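Local structure of lipase aflb (Neosartorya fumigata, 6IDY) at residues T311-T316 against P368-L373; T316-E319 against P323-G326; G357-T360 against L365-P368. The protein probably hydrolyses ester bonds of lipids as a lipase of the alpha/beta-hydrolase fold and binds a calcium ion. One frame throughout, in Å; residues are numbered along the deposited sequence.

Contact 1: residues T311-T316 against P368-L373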
loop_
_atom_site.group_PDB
_atom_site.type_symbol
_atom_site.label_atom_id
_atom_site.label_comp_id
_atom_site.label_asym_id
_atom_site.label_seq_id
_atom_site.Cartn_x
_atom_site.Cartn_y
_atom_site.Cartn_z
ATOM N N THR A 311 -1.764 -4.249 13.602
ATOM C CA THR A 311 -2.704 -3.136 13.699
ATOM C C THR A 311 -3.284 -2.911 12.288
ATOM O O THR A 311 -2.587 -2.385 11.418
ATOM C CB THR A 311 -1.967 -1.885 14.231
ATOM O OG1 THR A 311 -1.275 -2.224 15.433
ATOM C CG2 THR A 311 -2.901 -0.700 14.469
ATOM N N THR A 312 -4.535 -3.348 12.051
ATOM C CA THR A 312 -5.183 -3.177 10.739
ATOM C C THR A 312 -6.045 -1.931 10.793
ATOM O O THR A 312 -6.681 -1.687 11.815
ATOM C CB THR A 312 -5.957 -4.441 10.278
ATOM O OG1 THR A 312 -7.197 -4.548 10.983
ATOM C CG2 THR A 312 -5.138 -5.734 10.408
ATOM N N ILE A 313 -6.005 -1.098 9.734
ATOM C CA ILE A 313 -6.752 0.162 9.683
ATOM C C ILE A 313 -7.420 0.251 8.325
ATOM O O ILE A 313 -6.747 0.175 7.295
ATOM C CB ILE A 313 -5.887 1.416 10.034
ATOM C CG1 ILE A 313 -4.969 1.161 11.275
ATOM C CG2 ILE A 313 -6.795 2.631 10.262
ATOM C CD1 ILE A 313 -3.730 1.988 11.371
ATOM N N TYR A 314 -8.751 0.376 8.320
ATOM C CA TYR A 314 -9.525 0.334 7.077
ATOM C C TYR A 314 -10.798 1.147 7.132
ATOM O O TYR A 314 -11.296 1.448 8.218
ATOM C CB TYR A 314 -9.828 -1.138 6.707
ATOM C CG TYR A 314 -10.548 -1.902 7.799
ATOM C CD1 TYR A 314 -9.858 -2.389 8.913
ATOM C CD2 TYR A 314 -11.905 -2.185 7.699
ATOM C CE1 TYR A 314 -10.510 -3.119 9.906
ATOM C CE2 TYR A 314 -12.567 -2.918 8.683
ATOM C CZ TYR A 314 -11.866 -3.377 9.788
ATOM O OH TYR A 314 -12.531 -4.069 10.766
ATOM N N SER A 315 -11.361 1.438 5.945
ATOM C CA SER A 315 -12.530 2.293 5.783
ATOM C C SER A 315 -13.651 1.678 4.945
ATOM O O SER A 315 -13.379 1.015 3.945
ATOM C CB SER A 315 -12.085 3.607 5.142
ATOM O OG SER A 315 -13.152 4.493 4.843
ATOM N N THR A 316 -14.909 1.994 5.301
ATOM C CA THR A 316 -16.121 1.600 4.566
ATOM C C THR A 316 -16.065 2.172 3.132
ATOM O O THR A 316 -16.506 1.517 2.186
ATOM C CB THR A 316 -17.368 2.138 5.313
ATOM O OG1 THR A 316 -17.526 1.404 6.522
ATOM C CG2 THR A 316 -18.675 2.032 4.492
ATOM N N PRO A 368 -6.239 10.745 10.252
ATOM C CA PRO A 368 -5.637 11.049 11.567
ATOM C C PRO A 368 -5.669 9.905 12.572
ATOM O O PRO A 368 -4.722 9.771 13.347
ATOM C CB PRO A 368 -6.417 12.271 12.053
ATOM C CG PRO A 368 -7.661 12.270 11.270
ATOM C CD PRO A 368 -7.376 11.645 9.961
ATOM N N LEU A 369 -6.733 9.080 12.550
ATOM C CA LEU A 369 -6.851 7.912 13.425
ATOM C C LEU A 369 -5.815 6.853 13.019
ATOM O O LEU A 369 -5.167 6.285 13.898
ATOM C CB LEU A 369 -8.285 7.339 13.428
ATOM C CG LEU A 369 -8.533 6.063 14.256
ATOM C CD1 LEU A 369 -8.439 6.329 15.768
ATOM C CD2 LEU A 369 -9.854 5.411 13.883
ATOM N N ALA A 370 -5.614 6.644 11.692
ATOM C CA ALA A 370 -4.612 5.701 11.176
ATOM C C ALA A 370 -3.218 6.048 11.726
ATOM O O ALA A 370 -2.518 5.163 12.219
ATOM C CB ALA A 370 -4.599 5.720 9.655
ATOM N N TRP A 371 -2.858 7.343 11.692
ATOM C CA TRP A 371 -1.593 7.886 12.205
ATOM C C TRP A 371 -1.464 7.744 13.713
ATOM O O TRP A 371 -0.422 7.290 14.183
ATOM C CB TRP A 371 -1.438 9.351 11.795
ATOM C CG TRP A 371 -0.891 9.490 10.414
ATOM C CD1 TRP A 371 -1.532 9.201 9.241
ATOM C CD2 TRP A 371 0.441 9.878 10.062
ATOM N NE1 TRP A 371 -0.683 9.404 8.179
ATOM C CE2 TRP A 371 0.532 9.836 8.653
ATOM C CE3 TRP A 371 1.573 10.274 10.805
ATOM C CZ2 TRP A 371 1.714 10.156 7.970
ATOM C CZ3 TRP A 371 2.737 10.609 10.126
ATOM C CH2 TRP A 371 2.805 10.534 8.728
ATOM N N ALA A 372 -2.526 8.104 14.466
ATOM C CA ALA A 372 -2.549 8.002 15.925
ATOM C C ALA A 372 -2.399 6.538 16.364
ATOM O O ALA A 372 -1.700 6.263 17.337
ATOM C CB ALA A 372 -3.831 8.603 16.476
ATOM N N LEU A 373 -2.996 5.598 15.603
ATOM C CA LEU A 373 -2.878 4.169 15.887
ATOM C C LEU A 373 -1.485 3.654 15.562
ATOM O O LEU A 373 -0.963 2.827 16.308
ATOM C CB LEU A 373 -3.946 3.360 15.140
ATOM C CG LEU A 373 -5.363 3.448 15.706
ATOM C CD1 LEU A 373 -6.364 3.068 14.662
ATOM C CD2 LEU A 373 -5.523 2.621 16.994
#

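Contact 2: residues T316-E319 against P323-G326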
loop_
_atom_site.group_PDB
_atom_site.type_symbol
_atom_site.label_atom_id
_atom_site.label_comp_id
_atom_site.label_asym_id
_atom_site.label_seq_id
_atom_site.Cartn_x
_atom_site.Cartn_y
_atom_site.Cartn_z
ATOM N N THR A 316 -14.909 1.994 5.301
ATOM C CA THR A 316 -16.121 1.600 4.566
ATOM C C THR A 316 -16.065 2.172 3.132
ATOM O O THR A 316 -16.506 1.517 2.186
ATOM C CB THR A 316 -17.368 2.138 5.313
ATOM O OG1 THR A 316 -17.526 1.404 6.522
ATOM C CG2 THR A 316 -18.675 2.032 4.492
ATOM N N PHE A 317 -15.498 3.383 2.987
ATOM C CA PHE A 317 -15.436 4.115 1.719
ATOM C C PHE A 317 -14.279 3.685 0.817
ATOM O O PHE A 317 -13.947 4.385 -0.143
ATOM C CB PHE A 317 -15.455 5.628 1.982
ATOM C CG PHE A 317 -16.722 6.027 2.707
ATOM C CD1 PHE A 317 -17.942 6.068 2.038
ATOM C CD2 PHE A 317 -16.705 6.300 4.069
ATOM C CE1 PHE A 317 -19.119 6.382 2.717
ATOM C CE2 PHE A 317 -17.882 6.636 4.747
ATOM C CZ PHE A 317 -19.080 6.670 4.069
ATOM N N ASP A 318 -13.726 2.485 1.070
ATOM C CA ASP A 318 -12.678 1.887 0.244
ATOM C C ASP A 318 -13.312 1.539 -1.123
ATOM O O ASP A 318 -14.235 0.732 -1.181
ATOM C CB ASP A 318 -12.135 0.615 0.927
ATOM C CG ASP A 318 -10.842 0.098 0.340
ATOM O OD1 ASP A 318 -10.767 -0.045 -0.902
ATOM O OD2 ASP A 318 -9.916 -0.187 1.115
ATOM N N GLU A 319 -12.837 2.180 -2.202
ATOM C CA GLU A 319 -13.356 2.003 -3.566
ATOM C C GLU A 319 -12.706 0.834 -4.327
ATOM O O GLU A 319 -13.087 0.547 -5.463
ATOM C CB GLU A 319 -13.231 3.335 -4.350
ATOM C CG GLU A 319 -11.858 3.615 -4.956
ATOM C CD GLU A 319 -10.729 4.083 -4.054
ATOM O OE1 GLU A 319 -10.867 4.045 -2.809
ATOM O OE2 GLU A 319 -9.687 4.492 -4.609
ATOM N N PRO A 323 -15.802 -6.570 1.006
ATOM C CA PRO A 323 -16.265 -5.677 2.083
ATOM C C PRO A 323 -15.115 -5.140 2.951
ATOM O O PRO A 323 -14.128 -5.848 3.197
ATOM C CB PRO A 323 -17.241 -6.565 2.863
ATOM C CG PRO A 323 -16.656 -7.928 2.736
ATOM C CD PRO A 323 -16.066 -7.984 1.335
ATOM N N MET A 324 -15.231 -3.865 3.360
ATOM C CA MET A 324 -14.289 -3.192 4.258
ATOM C C MET A 324 -15.022 -2.591 5.469
ATOM O O MET A 324 -14.614 -1.571 6.022
ATOM C CB MET A 324 -13.407 -2.162 3.523
ATOM C CG MET A 324 -12.212 -2.770 2.819
ATOM S SD MET A 324 -11.057 -3.675 3.878
ATOM C CE MET A 324 -9.522 -2.959 3.337
ATOM N N SER A 325 -16.120 -3.246 5.864
ATOM C CA SER A 325 -16.957 -2.948 7.030
ATOM C C SER A 325 -17.620 -4.263 7.440
ATOM O O SER A 325 -17.611 -5.223 6.661
ATOM C CB SER A 325 -18.022 -1.903 6.693
ATOM O OG SER A 325 -19.085 -2.442 5.926
ATOM N N GLY A 326 -18.199 -4.301 8.631
ATOM C CA GLY A 326 -18.856 -5.507 9.115
ATOM C C GLY A 326 -17.902 -6.580 9.599
ATOM O O GLY A 326 -16.681 -6.400 9.584
#

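Contact 3: residues G357-T360 against L365-P368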
loop_
_atom_site.group_PDB
_atom_site.type_symbol
_atom_site.label_atom_id
_atom_site.label_comp_id
_atom_site.label_asym_id
_atom_site.label_seq_id
_atom_site.Cartn_x
_atom_site.Cartn_y
_atom_site.Cartn_z
ATOM N N GLY A 357 -15.041 9.938 8.317
ATOM C CA GLY A 357 -15.647 10.382 7.068
ATOM C C GLY A 357 -15.242 9.581 5.846
ATOM O O GLY A 357 -14.864 8.409 5.956
ATOM N N VAL A 358 -15.326 10.222 4.667
ATOM C CA VAL A 358 -15.034 9.591 3.377
ATOM C C VAL A 358 -13.521 9.463 3.155
ATOM O O VAL A 358 -12.875 10.378 2.634
ATOM C CB VAL A 358 -15.785 10.279 2.190
ATOM C CG1 VAL A 358 -15.509 9.569 0.865
ATOM C CG2 VAL A 358 -17.290 10.333 2.452
ATOM N N TYR A 359 -12.964 8.321 3.582
ATOM C CA TYR A 359 -11.558 7.995 3.399
ATOM C C TYR A 359 -11.464 6.820 2.475
ATOM O O TYR A 359 -11.923 5.724 2.791
ATOM C CB TYR A 359 -10.821 7.753 4.729
ATOM C CG TYR A 359 -10.665 9.030 5.517
ATOM C CD1 TYR A 359 -11.673 9.470 6.372
ATOM C CD2 TYR A 359 -9.542 9.841 5.357
ATOM C CE1 TYR A 359 -11.561 10.672 7.064
ATOM C CE2 TYR A 359 -9.412 11.043 6.056
ATOM C CZ TYR A 359 -10.422 11.444 6.919
ATOM O OH TYR A 359 -10.329 12.619 7.609
ATOM N N THR A 360 -10.895 7.066 1.303
ATOM C CA THR A 360 -10.729 6.078 0.239
ATOM C C THR A 360 -9.679 5.019 0.638
ATOM O O THR A 360 -9.093 5.095 1.723
ATOM C CB THR A 360 -10.306 6.813 -1.031
ATOM O OG1 THR A 360 -9.132 7.564 -0.727
ATOM C CG2 THR A 360 -11.388 7.747 -1.576
ATOM N N LEU A 365 -4.156 6.392 4.249
ATOM C CA LEU A 365 -2.754 6.821 4.415
ATOM C C LEU A 365 -2.630 8.231 5.031
ATOM O O LEU A 365 -1.607 8.547 5.645
ATOM C CB LEU A 365 -1.990 6.758 3.085
ATOM C CG LEU A 365 -1.760 5.369 2.479
ATOM C CD1 LEU A 365 -1.388 5.481 1.003
ATOM C CD2 LEU A 365 -0.706 4.585 3.268
ATOM N N TYR A 366 -3.660 9.076 4.854
ATOM C CA TYR A 366 -3.653 10.422 5.424
ATOM C C TYR A 366 -4.727 10.586 6.512
ATOM O O TYR A 366 -5.043 11.710 6.893
ATOM C CB TYR A 366 -3.719 11.529 4.340
ATOM C CG TYR A 366 -4.888 11.461 3.373
ATOM C CD1 TYR A 366 -6.188 11.732 3.796
ATOM C CD2 TYR A 366 -4.682 11.224 2.018
ATOM C CE1 TYR A 366 -7.260 11.703 2.904
ATOM C CE2 TYR A 366 -5.744 11.203 1.115
ATOM C CZ TYR A 366 -7.031 11.452 1.562
ATOM O OH TYR A 366 -8.083 11.407 0.680
ATOM N N ASN A 367 -5.278 9.470 7.019
ATOM C CA ASN A 367 -6.306 9.517 8.061
ATOM C C ASN A 367 -5.689 9.787 9.460
ATOM O O ASN A 367 -4.717 9.123 9.825
ATOM C CB ASN A 367 -7.164 8.248 8.057
ATOM C CG ASN A 367 -8.255 8.295 9.085
ATOM O OD1 ASN A 367 -8.055 7.935 10.244
ATOM N ND2 ASN A 367 -9.422 8.778 8.698
ATOM N N PRO A 368 -6.239 10.745 10.252
ATOM C CA PRO A 368 -5.637 11.049 11.567
ATOM C C PRO A 368 -5.669 9.905 12.572
ATOM O O PRO A 368 -4.722 9.771 13.347
ATOM C CB PRO A 368 -6.417 12.271 12.053
ATOM C CG PRO A 368 -7.661 12.270 11.270
ATOM C CD PRO A 368 -7.376 11.645 9.961
HETATM O O HOH W 1 -10.403 10.038 1.128
#

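Contact 1: residues T311-T316 against P368-L373
Ile-313, near the end of a strand of the central sheet, packs its side chain against Ala-370 and Leu-373, residues on the sheet-facing side of a helix. The strand and helix run almost antiparallel, at 174°, with the axes of these short segments 9.2 Å apart, a separation bridged largely by this one isoleucine. Its CB points at the helix and divides the side chain over two residues. The first torsion, chi1 -44° measured to CG1, leaves CG1 beside the backbone N and CG2 anti to it. CG2 meets the methyl of Ala-370: CG2 of Ile-313 is 3.8 Å from CB of Ala-370. The CG1 branch goes the other way, toward Leu-373, with Ile-313 CG1 4.1 Å from Leu-373 CD1. At chi2 155° the chain stays extended, and its tip reaches the helix surface between Ala-370 and Leu-373. There Ile-313 CD1 comes within 3.5 Å of the backbone carbonyl Ala-370 O, while the same methyl lies 4.0 Å from Leu-373 CB. Two residues earlier, Thr-311 adds a lighter touch with its methyl, CG2 being 4.2 Å from Leu-373 CB; its hydroxyl is engaged elsewhere, with Gly-384 N. The contact is thus wholly apolar in its side chains, and every residue that takes part is buried. It joins sheet and helix in the layered manner of the alpha/beta-hydrolase fold. Strand 310-314 runs between the parallel strands 253-259 and 341-345, bonded through its backbone to Ala-258 on one and Asn-344 on the other. Helix 368-379 covers it, with Leu-369 turned to helices 346-349 and 391-396 and Trp-371 stacked on Phe-181.

Contact 2: residues T316-E319 against P323-G326
Thr-316 and Asp-318 meet Ser-325 and Met-324 across a tight loop that follows strand 310-314 in the alpha/beta-hydrolase fold, the place where this fold commonly carries the acid of its Ser-His-Asp triad. Asp-318 OD2 is hydrogen-bonded to His-361 ND1, a pairing consistent with that role, while OD1 of the same residue accepts Ile-320 N in an Asx turn and Val-321 N as well; together these bonds fix the rotation of the carboxylate. The contact between the segments themselves is made by packing. Met-324 folds its side chain, bent at both chi2 and chi3, across the flank of Asp-318. Its CG lies 3.9 Å from Asp-318 CB, and the two CB atoms, of Met-324 and Asp-318, are 4.0 Å apart. The thioether chain crosses the aspartate at a slant, touching CB and the OD2 side of the carboxylate. With chi1 -166°, the aspartate CG is anti to the backbone N, and Asp-318 CG lies 4.0 Å from Met-324 CG. At the mouth of the loop, next to this pair, Thr-316 OG1 is 3.3 Å from Ser-325 CB, and here it is the methylene of the serine that does the touching, its OG being farther away at 4.2 Å from the same oxygen. The remaining polar groups are held from outside these segments: Thr-316 OG1 bonds His-345 NE2, and Gln-322 ties the loop together, giving NE2 to Asp-318 O and taking Met-324 N on OE1. The terminal methyl of the methionine, Met-324 CE, rests 3.6 Å from Asp-318 OD2, the oxygen that holds His-361.

Contact 3: residues G357-T360 against L365-P368
Asn-367 sets its amide nitrogen over the ring of Tyr-359: ND2 stands 3.1 Å above the ring plane, at its centre, and 3.3 Å from Tyr-359 CE1. Amide and ring planes are 82° apart, so the amide meets the ring end-on with its nitrogen instead of lying flat on it. The torsion chi1 -178° carries the asparagine CG away from its own backbone N and out across the tyrosine. Next to it, Tyr-366 brings CE1 to 3.8 Å from Tyr-359 CD2, the two side chains crossing at a slant. Tyr-359 OH has Pro-368 CD 3.9 Å away and bonds Val-398 O.

A water links the segments further out. It donates to Val-358 O and to Tyr-366 OH (2.7 Å from the water oxygen to OH) and accepts Thr-360 N at 3.0 Å. Glu-412 OE2 is hydrogen-bonded to Tyr-366 OH and Thr-360 OG1, and Thr-360 OG1 is also bonded to Gly-363 N, while helix 63-73 flanks Tyr-366 through Phe-67 and Ile-70.

Asn-367 is held at both ends of its amide. ND2 also bonds Ala-355 O, and OD1 accepts Ala-370 N, with a weak bond from Leu-369 N, as the N-cap of helix 368-379. These partners determine which way round the amide sits. The water, with three hydrogen bonds, joins Val-358 O and Thr-360 N to the Tyr-366 hydroxyl. The amide partners leave ND2 over the ring, which is consistent with an N-H directed at the pi face; the bond at OD1 may polarise the amide further.

How the contacts relate
Contacts 1 and 2 start from the same stretch and share Thr-316; contacts 3 and 1 both end on the segment at Pro-368, where the loop becomes helix. The centres of contacts 1 and 3 are about 8 Å apart, joined by probable hydrogen bonds from Ser-315 OG to Tyr-359 O (2.7 Å) and from Trp-371 NE1 to Leu-365 O (2.8 Å). Contact 2, about 12 Å from contact 3 between centres, packs Phe-317 CB 3.6 Å from Tyr-359 O. Contact 2 supplies the presumed acid, Asp-318, and its partner His-361 directly follows 357-360 of contact 3. The calcium ion is near the start of contact 1, about 7 Å from the side chain of Thr-311.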